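Local coordinates for citrate lyase subunit beta-like protein (Mycobacterium tuberculosis H37Rv, PDB 6CHU) that is a magnesium-dependent lyase of the HpcH/HpaI aldolase family, assembled as a homotrimer and linked to itaconate dissimilation and leucine catabolism, at residues R12-D24 and D212-R226. Sequence-based numbering, arbitrary orientation.
Sequences RAAGPGWLFCPAD and DVTVCIHPSQIPVVR
Trp-18 lays one face of its indole across the forked end of Val-213, whose CG1 makes a CH-pi contact 3.5 Å from the centroid of the five-membered ring. With CG anti to the carbonyl carbon (chi1 -69°), the indole lies over Val-213, and the branched valine suits the place because its CG2 also reaches NE1. On the same face of the sheet, inside the barrel, Val-215 CG1 meets Phe-20 CE2 at 3.5 Å. Strands 17-22 and 213-216 are the first and last of a TIM barrel, and their parallel pairing closes it: Thr-214 N gives to Pro-16 O, Cys-216 N to Trp-18 O (2.7 Å), and Phe-20 N to Cys-216 O, the straightest with an N-H...O angle of 164°. Outside, helix 221-228 covers the seam. Side-chain-free Gly-17 lets Ile-222 CD1 come within 3.5 Å of Gly-17 C, while Leu-19 CD2 rests on Pro-219 CB. Gln-221 OE1 accepts from His-218 N, within their capping box, and also from Ile-217 N (2.9 Å); His-218 ND1 caps Ser-220 N. Held by Cys-216 O and Val-215 CG1, Phe-20 adjoins substrate-binding Arg-72 and a bound acetate, so the barrel's closure probably helps position one wall of the active-site pocket.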
ATOM      1  N   ARG A  12      -0.210  -8.022 -25.598  1.00 41.36           N
ATOM      2  CA  ARG A  12      -1.018  -9.060 -24.964  1.00 46.88           C
ATOM      3  C   ARG A  12      -1.056 -10.336 -25.791  1.00 47.01           C
ATOM      4  O   ARG A  12      -1.227 -11.426 -25.233  1.00 48.16           O
ATOM      5  CB  ARG A  12      -2.435  -8.547 -24.707  1.00 50.55           C
ATOM      6  CG  ARG A  12      -2.510  -7.609 -23.526  1.00 51.15           C
ATOM      7  CD  ARG A  12      -3.880  -6.994 -23.348  1.00 50.59           C
ATOM      8  NE  ARG A  12      -3.871  -6.076 -22.213  1.00 53.10           N
ATOM      9  CZ  ARG A  12      -3.571  -4.782 -22.301  1.00 53.94           C
ATOM     10  NH1 ARG A  12      -3.262  -4.246 -23.476  1.00 52.41           N
ATOM     11  NH2 ARG A  12      -3.584  -4.023 -21.214  1.00 49.04           N
ATOM     12  N   ALA A  13      -0.890 -10.233 -27.112  1.00 46.95           N
ATOM     13  CA  ALA A  13      -0.868 -11.435 -27.938  1.00 47.86           C
ATOM     14  C   ALA A  13       0.396 -12.252 -27.707  1.00 46.43           C
ATOM     15  O   ALA A  13       0.376 -13.477 -27.871  1.00 45.75           O
ATOM     16  CB  ALA A  13      -0.995 -11.073 -29.418  1.00 45.02           C
ATOM     17  N   ALA A  14       1.496 -11.604 -27.341  1.00 45.52           N
ATOM     18  CA  ALA A  14       2.714 -12.344 -27.055  1.00 46.33           C
ATOM     19  C   ALA A  14       2.617 -13.002 -25.682  1.00 44.28           C
ATOM     20  O   ALA A  14       1.847 -12.584 -24.812  1.00 45.27           O
ATOM     21  CB  ALA A  14       3.936 -11.428 -27.125  1.00 41.46           C
ATOM     22  N   GLY A  15       3.410 -14.053 -25.495  1.00 44.43           N
ATOM     23  CA  GLY A  15       3.405 -14.770 -24.256  1.00 38.62           C
ATOM     24  C   GLY A  15       3.949 -13.941 -23.106  1.00 33.65           C
ATOM     25  O   GLY A  15       4.326 -12.768 -23.264  1.00 32.58           O
ATOM     26  N   PRO A  16       3.997 -14.554 -21.926  1.00 28.11           N
ATOM     27  CA  PRO A  16       4.401 -13.833 -20.713  1.00 27.42           C
ATOM     28  C   PRO A  16       5.899 -13.787 -20.461  1.00 27.02           C
ATOM     29  O   PRO A  16       6.316 -13.166 -19.479  1.00 25.74           O
ATOM     30  CB  PRO A  16       3.700 -14.646 -19.612  1.00 28.95           C
ATOM     31  CG  PRO A  16       3.749 -16.063 -20.139  1.00 32.52           C
ATOM     32  CD  PRO A  16       3.617 -15.952 -21.645  1.00 31.50           C
ATOM     33  N   GLY A  17       6.715 -14.426 -21.297  1.00 26.21           N
ATOM     34  CA  GLY A  17       8.131 -14.513 -21.003  1.00 26.34           C
ATOM     35  C   GLY A  17       8.934 -13.474 -21.748  1.00 23.05           C
ATOM     36  O   GLY A  17       9.234 -13.642 -22.932  1.00 27.20           O
ATOM     37  N   TRP A  18       9.280 -12.396 -21.058  1.00 23.43           N
ATOM     38  CA  TRP A  18      10.079 -11.319 -21.616  1.00 24.41           C
ATOM     39  C   TRP A  18      11.512 -11.447 -21.118  1.00 24.82           C
ATOM     40  O   TRP A  18      11.755 -11.854 -19.979  1.00 26.28           O
ATOM     41  CB  TRP A  18       9.512  -9.957 -21.216  1.00 23.89           C
ATOM     42  CG  TRP A  18       8.197  -9.628 -21.855  1.00 25.14           C
ATOM     43  CD1 TRP A  18       7.199 -10.495 -22.205  1.00 26.37           C
ATOM     44  CD2 TRP A  18       7.733  -8.319 -22.193  1.00 22.47           C
ATOM     45  NE1 TRP A  18       6.136  -9.792 -22.747  1.00 25.45           N
ATOM     46  CE2 TRP A  18       6.451  -8.459 -22.759  1.00 25.39           C
ATOM     47  CE3 TRP A  18       8.290  -7.044 -22.085  1.00 23.24           C
ATOM     48  CZ2 TRP A  18       5.711  -7.362 -23.215  1.00 23.30           C
ATOM     49  CZ3 TRP A  18       7.551  -5.951 -22.544  1.00 24.72           C
ATOM     50  CH2 TRP A  18       6.280  -6.124 -23.095  1.00 23.10           C
ATOM     51  N   LEU A  19      12.463 -11.085 -21.974  1.00 23.96           N
ATOM     52  CA  LEU A  19      13.870 -11.366 -21.694  1.00 24.75           C
ATOM     53  C   LEU A  19      14.722 -10.150 -22.023  1.00 23.53           C
ATOM     54  O   LEU A  19      14.741  -9.700 -23.173  1.00 24.92           O
ATOM     55  CB  LEU A  19      14.341 -12.587 -22.486  1.00 23.62           C
ATOM     56  CG  LEU A  19      15.831 -12.914 -22.431  1.00 24.80           C
ATOM     57  CD1 LEU A  19      16.258 -13.175 -20.995  1.00 25.44           C
ATOM     58  CD2 LEU A  19      16.143 -14.112 -23.305  1.00 25.39           C
ATOM     59  N   PHE A  20      15.430  -9.629 -21.017  1.00 24.21           N
ATOM     60  CA  PHE A  20      16.456  -8.623 -21.265  1.00 22.63           C
ATOM     61  C   PHE A  20      17.609  -9.227 -22.060  1.00 26.83           C
ATOM     62  O   PHE A  20      18.083 -10.327 -21.763  1.00 26.14           O
ATOM     63  CB  PHE A  20      17.014  -8.064 -19.955  1.00 21.83           C
ATOM     64  CG  PHE A  20      16.185  -6.982 -19.335  1.00 23.07           C
ATOM     65  CD1 PHE A  20      16.144  -5.701 -19.886  1.00 22.61           C
ATOM     66  CD2 PHE A  20      15.484  -7.226 -18.162  1.00 20.56           C
ATOM     67  CE1 PHE A  20      15.386  -4.698 -19.290  1.00 23.74           C
ATOM     68  CE2 PHE A  20      14.722  -6.237 -17.567  1.00 21.57           C
ATOM     69  CZ  PHE A  20      14.672  -4.963 -18.129  1.00 24.27           C
ATOM     70  N   CYS A  21      18.076  -8.482 -23.060  1.00 21.60           N
ATOM     71  CA  CYS A  21      19.311  -8.797 -23.775  1.00 24.22           C
ATOM     72  C   CYS A  21      20.101  -7.501 -23.890  1.00 29.05           C
ATOM     73  O   CYS A  21      19.613  -6.538 -24.515  1.00 29.53           O
ATOM     74  CB  CYS A  21      19.017  -9.394 -25.155  1.00 28.92           C
ATOM     75  SG  CYS A  21      20.469  -9.847 -26.124  1.00 32.88           S
ATOM     76  N   PRO A  22      21.290  -7.411 -23.294  1.00 27.46           N
ATOM     77  CA  PRO A  22      22.115  -6.202 -23.465  1.00 26.89           C
ATOM     78  C   PRO A  22      22.365  -5.918 -24.941  1.00 27.96           C
ATOM     79  O   PRO A  22      22.777  -6.800 -25.701  1.00 28.18           O
ATOM     80  CB  PRO A  22      23.420  -6.551 -22.736  1.00 28.93           C
ATOM     81  CG  PRO A  22      23.067  -7.682 -21.823  1.00 35.77           C
ATOM     82  CD  PRO A  22      21.971  -8.446 -22.495  1.00 34.24           C
ATOM     83  N   ALA A  23      22.131  -4.663 -25.342  1.00 27.37           N
ATOM     84  CA  ALA A  23      22.216  -4.308 -26.756  1.00 22.95           C
ATOM     85  C   ALA A  23      23.644  -4.238 -27.285  1.00 29.39           C
ATOM     86  O   ALA A  23      23.814  -4.094 -28.499  1.00 30.39           O
ATOM     87  CB  ALA A  23      21.514  -2.968 -27.015  1.00 28.07           C
ATOM     88  N   ASP A  24      24.669  -4.328 -26.433  1.00 30.96           N
ATOM     89  CA  ASP A  24      26.037  -4.414 -26.931  1.00 31.20           C
ATOM     90  C   ASP A  24      26.462  -5.850 -27.210  1.00 36.73           C
ATOM     91  O   ASP A  24      27.646  -6.101 -27.455  1.00 34.36           O
ATOM     92  CB  ASP A  24      27.020  -3.746 -25.958  1.00 32.94           C
ATOM     93  CG  ASP A  24      27.177  -4.503 -24.657  1.00 37.45           C
ATOM     94  OD1 ASP A  24      26.232  -5.204 -24.243  1.00 33.06           O
ATOM     95  OD2 ASP A  24      28.252  -4.377 -24.033  1.00 37.67           O
ATOM     96  N   ASP A 212       0.666  -9.733 -16.210  1.00 22.26           N
ATOM     97  CA  ASP A 212       0.613 -10.222 -17.581  1.00 23.11           C
ATOM     98  C   ASP A 212       1.916 -10.847 -18.028  1.00 22.42           C
ATOM     99  O   ASP A 212       1.912 -11.659 -18.968  1.00 25.18           O
ATOM    100  CB  ASP A 212       0.284  -9.070 -18.528  1.00 23.45           C
ATOM    101  CG  ASP A 212      -1.043  -8.440 -18.206  1.00 25.78           C
ATOM    102  OD1 ASP A 212      -2.054  -9.141 -18.375  1.00 24.98           O
ATOM    103  OD2 ASP A 212      -1.067  -7.284 -17.736  1.00 26.19           O
ATOM    104  N   VAL A 213       3.010 -10.474 -17.379  1.00 21.46           N
ATOM    105  CA  VAL A 213       4.370 -10.778 -17.818  1.00 20.21           C
ATOM    106  C   VAL A 213       5.244 -10.943 -16.581  1.00 22.13           C
ATOM    107  O   VAL A 213       5.106 -10.195 -15.611  1.00 21.41           O
ATOM    108  CB  VAL A 213       4.932  -9.643 -18.710  1.00 22.46           C
ATOM    109  CG1 VAL A 213       6.444  -9.821 -18.927  1.00 22.48           C
ATOM    110  CG2 VAL A 213       4.185  -9.562 -20.052  1.00 23.05           C
ATOM    111  N   THR A 214       6.169 -11.906 -16.622  1.00 20.44           N
ATOM    112  CA  THR A 214       7.329 -11.893 -15.737  1.00 21.85           C
ATOM    113  C   THR A 214       8.564 -11.654 -16.595  1.00 22.40           C
ATOM    114  O   THR A 214       8.824 -12.414 -17.536  1.00 23.97           O
ATOM    115  CB  THR A 214       7.457 -13.203 -14.957  1.00 24.32           C
ATOM    116  OG1 THR A 214       6.452 -13.241 -13.937  1.00 23.93           O
ATOM    117  CG2 THR A 214       8.840 -13.306 -14.294  1.00 20.24           C
ATOM    118  N   VAL A 215       9.315 -10.607 -16.279  1.00 19.57           N
ATOM    119  CA  VAL A 215      10.512 -10.289 -17.049  1.00 18.83           C
ATOM    120  C   VAL A 215      11.679 -11.101 -16.506  1.00 22.41           C
ATOM    121  O   VAL A 215      11.807 -11.311 -15.288  1.00 22.05           O
ATOM    122  CB  VAL A 215      10.795  -8.778 -17.014  1.00 24.78           C
ATOM    123  CG1 VAL A 215      12.019  -8.453 -17.874  1.00 23.02           C
ATOM    124  CG2 VAL A 215       9.564  -8.016 -17.540  1.00 19.15           C
ATOM    125  N   CYS A 216      12.512 -11.597 -17.420  1.00 21.98           N
ATOM    126  CA  CYS A 216      13.631 -12.475 -17.106  1.00 23.74           C
ATOM    127  C   CYS A 216      14.950 -11.840 -17.525  1.00 26.24           C
ATOM    128  O   CYS A 216      14.998 -11.025 -18.448  1.00 24.21           O
ATOM    129  CB  CYS A 216      13.490 -13.818 -17.819  1.00 27.12           C
ATOM    130  SG  CYS A 216      11.974 -14.683 -17.423  1.00 26.77           S
ATOM    131  N   ILE A 217      16.032 -12.244 -16.853  1.00 25.68           N
ATOM    132  CA  ILE A 217      17.374 -11.796 -17.210  1.00 25.99           C
ATOM    133  C   ILE A 217      18.241 -12.923 -17.738  1.00 28.72           C
ATOM    134  O   ILE A 217      19.401 -12.681 -18.108  1.00 27.88           O
ATOM    135  CB  ILE A 217      18.056 -11.086 -16.025  1.00 29.73           C
ATOM    136  CG1 ILE A 217      17.746 -11.823 -14.734  1.00 36.14           C
ATOM    137  CG2 ILE A 217      17.545  -9.643 -15.887  1.00 24.90           C
ATOM    138  CD1 ILE A 217      18.908 -12.468 -14.159  1.00 35.92           C
ATOM    139  N   HIS A 218      17.715 -14.145 -17.818  1.00 23.73           N
ATOM    140  CA  HIS A 218      18.454 -15.259 -18.399  1.00 26.99           C
ATOM    141  C   HIS A 218      17.471 -16.152 -19.149  1.00 24.42           C
ATOM    142  O   HIS A 218      16.356 -16.384 -18.659  1.00 25.82           O
ATOM    143  CB  HIS A 218      19.185 -16.069 -17.319  1.00 26.23           C
ATOM    144  CG  HIS A 218      20.186 -17.045 -17.857  1.00 27.39           C
ATOM    145  ND1 HIS A 218      19.845 -18.325 -18.242  1.00 29.62           N
ATOM    146  CD2 HIS A 218      21.520 -16.934 -18.058  1.00 30.68           C
ATOM    147  CE1 HIS A 218      20.928 -18.959 -18.659  1.00 35.04           C
ATOM    148  NE2 HIS A 218      21.956 -18.139 -18.559  1.00 29.56           N
ATOM    149  N   PRO A 219      17.838 -16.650 -20.333  1.00 26.81           N
ATOM    150  CA  PRO A 219      16.863 -17.418 -21.129  1.00 27.58           C
ATOM    151  C   PRO A 219      16.374 -18.690 -20.451  1.00 31.51           C
ATOM    152  O   PRO A 219      15.263 -19.145 -20.758  1.00 27.79           O
ATOM    153  CB  PRO A 219      17.629 -17.729 -22.423  1.00 32.55           C
ATOM    154  CG  PRO A 219      19.070 -17.625 -22.063  1.00 34.41           C
ATOM    155  CD  PRO A 219      19.151 -16.559 -21.001  1.00 28.77           C
ATOM    156  N   SER A 220      17.159 -19.271 -19.536  1.00 29.47           N
ATOM    157  CA  SER A 220      16.710 -20.460 -18.813  1.00 27.92           C
ATOM    158  C   SER A 220      15.474 -20.180 -17.969  1.00 28.57           C
ATOM    159  O   SER A 220      14.763 -21.121 -17.595  1.00 29.65           O
ATOM    160  CB  SER A 220      17.832 -20.989 -17.914  1.00 30.62           C
ATOM    161  OG  SER A 220      18.095 -20.054 -16.881  1.00 30.30           O
ATOM    162  N   GLN A 221      15.206 -18.915 -17.654  1.00 27.12           N
ATOM    163  CA  GLN A 221      14.029 -18.571 -16.870  1.00 24.18           C
ATOM    164  C   GLN A 221      12.751 -18.565 -17.695  1.00 25.43           C
ATOM    165  O   GLN A 221      11.660 -18.660 -17.121  1.00 26.85           O
ATOM    166  CB  GLN A 221      14.228 -17.204 -16.209  1.00 26.30           C
ATOM    167  CG  GLN A 221      15.458 -17.141 -15.303  1.00 25.89           C
ATOM    168  CD  GLN A 221      15.678 -15.758 -14.715  1.00 25.32           C
ATOM    169  OE1 GLN A 221      15.759 -14.773 -15.441  1.00 24.53           O
ATOM    170  NE2 GLN A 221      15.778 -15.681 -13.387  1.00 24.57           N
ATOM    171  N   ILE A 222      12.851 -18.462 -19.023  1.00 27.31           N
ATOM    172  CA  ILE A 222      11.644 -18.344 -19.851  1.00 30.08           C
ATOM    173  C   ILE A 222      10.745 -19.570 -19.743  1.00 32.18           C
ATOM    174  O   ILE A 222       9.525 -19.402 -19.582  1.00 28.89           O
ATOM    175  CB  ILE A 222      12.024 -18.018 -21.306  1.00 30.18           C
ATOM    176  CG1 ILE A 222      12.665 -16.628 -21.404  1.00 27.55           C
ATOM    177  CG2 ILE A 222      10.795 -18.098 -22.195  1.00 29.43           C
ATOM    178  CD1 ILE A 222      11.696 -15.460 -21.167  1.00 27.61           C
ATOM    179  N   PRO A 223      11.248 -20.807 -19.833  1.00 30.66           N
ATOM    180  CA  PRO A 223      10.345 -21.962 -19.680  1.00 30.21           C
ATOM    181  C   PRO A 223       9.642 -21.986 -18.339  1.00 32.72           C
ATOM    182  O   PRO A 223       8.469 -22.379 -18.257  1.00 33.28           O
ATOM    183  CB  PRO A 223      11.283 -23.166 -19.846  1.00 32.49           C
ATOM    184  CG  PRO A 223      12.422 -22.650 -20.633  1.00 38.95           C
ATOM    185  CD  PRO A 223      12.616 -21.235 -20.187  1.00 32.05           C
ATOM    186  N   VAL A 224      10.336 -21.576 -17.277  1.00 28.41           N
ATOM    187  CA  VAL A 224       9.731 -21.580 -15.950  1.00 31.48           C
ATOM    188  C   VAL A 224       8.557 -20.611 -15.909  1.00 30.81           C
ATOM    189  O   VAL A 224       7.474 -20.940 -15.408  1.00 28.23           O
ATOM    190  CB  VAL A 224      10.794 -21.250 -14.885  1.00 27.90           C
ATOM    191  CG1 VAL A 224      10.201 -21.307 -13.486  1.00 33.13           C
ATOM    192  CG2 VAL A 224      11.973 -22.214 -15.011  1.00 30.42           C
ATOM    193  N   VAL A 225       8.750 -19.415 -16.466  1.00 24.99           N
ATOM    194  CA  VAL A 225       7.701 -18.400 -16.498  1.00 28.60           C
ATOM    195  C   VAL A 225       6.517 -18.875 -17.332  1.00 32.84           C
ATOM    196  O   VAL A 225       5.360 -18.785 -16.904  1.00 31.27           O
ATOM    197  CB  VAL A 225       8.272 -17.073 -17.028  1.00 25.82           C
ATOM    198  CG1 VAL A 225       7.146 -16.133 -17.466  1.00 25.24           C
ATOM    199  CG2 VAL A 225       9.144 -16.431 -15.963  1.00 25.89           C
ATOM    200  N   ARG A 226       6.785 -19.383 -18.540  1.00 29.57           N
ATOM    201  CA  ARG A 226       5.698 -19.833 -19.405  1.00 31.65           C
ATOM    202  C   ARG A 226       4.864 -20.915 -18.731  1.00 34.14           C
ATOM    203  O   ARG A 226       3.631 -20.912 -18.829  1.00 34.65           O
ATOM    204  CB  ARG A 226       6.253 -20.336 -20.740  1.00 30.40           C
ATOM    205  CG  ARG A 226       6.734 -19.231 -21.672  1.00 33.40           C
ATOM    206  CD  ARG A 226       7.427 -19.812 -22.889  1.00 37.02           C
ATOM    207  NE  ARG A 226       7.715 -18.801 -23.899  1.00 36.17           N
ATOM    208  CZ  ARG A 226       8.608 -18.963 -24.868  1.00 37.86           C
ATOM    209  NH1 ARG A 226       8.811 -18.000 -25.756  1.00 37.80           N
ATOM    210  NH2 ARG A 226       9.304 -20.088 -24.943  1.00 39.84           N
TER
HETATM  211  O   HOH W   1      -3.555  -6.637 -18.963  1.00 39.52           O
HETATM  212  O   HOH W   2      19.968 -10.324 -19.510  1.00 36.92           O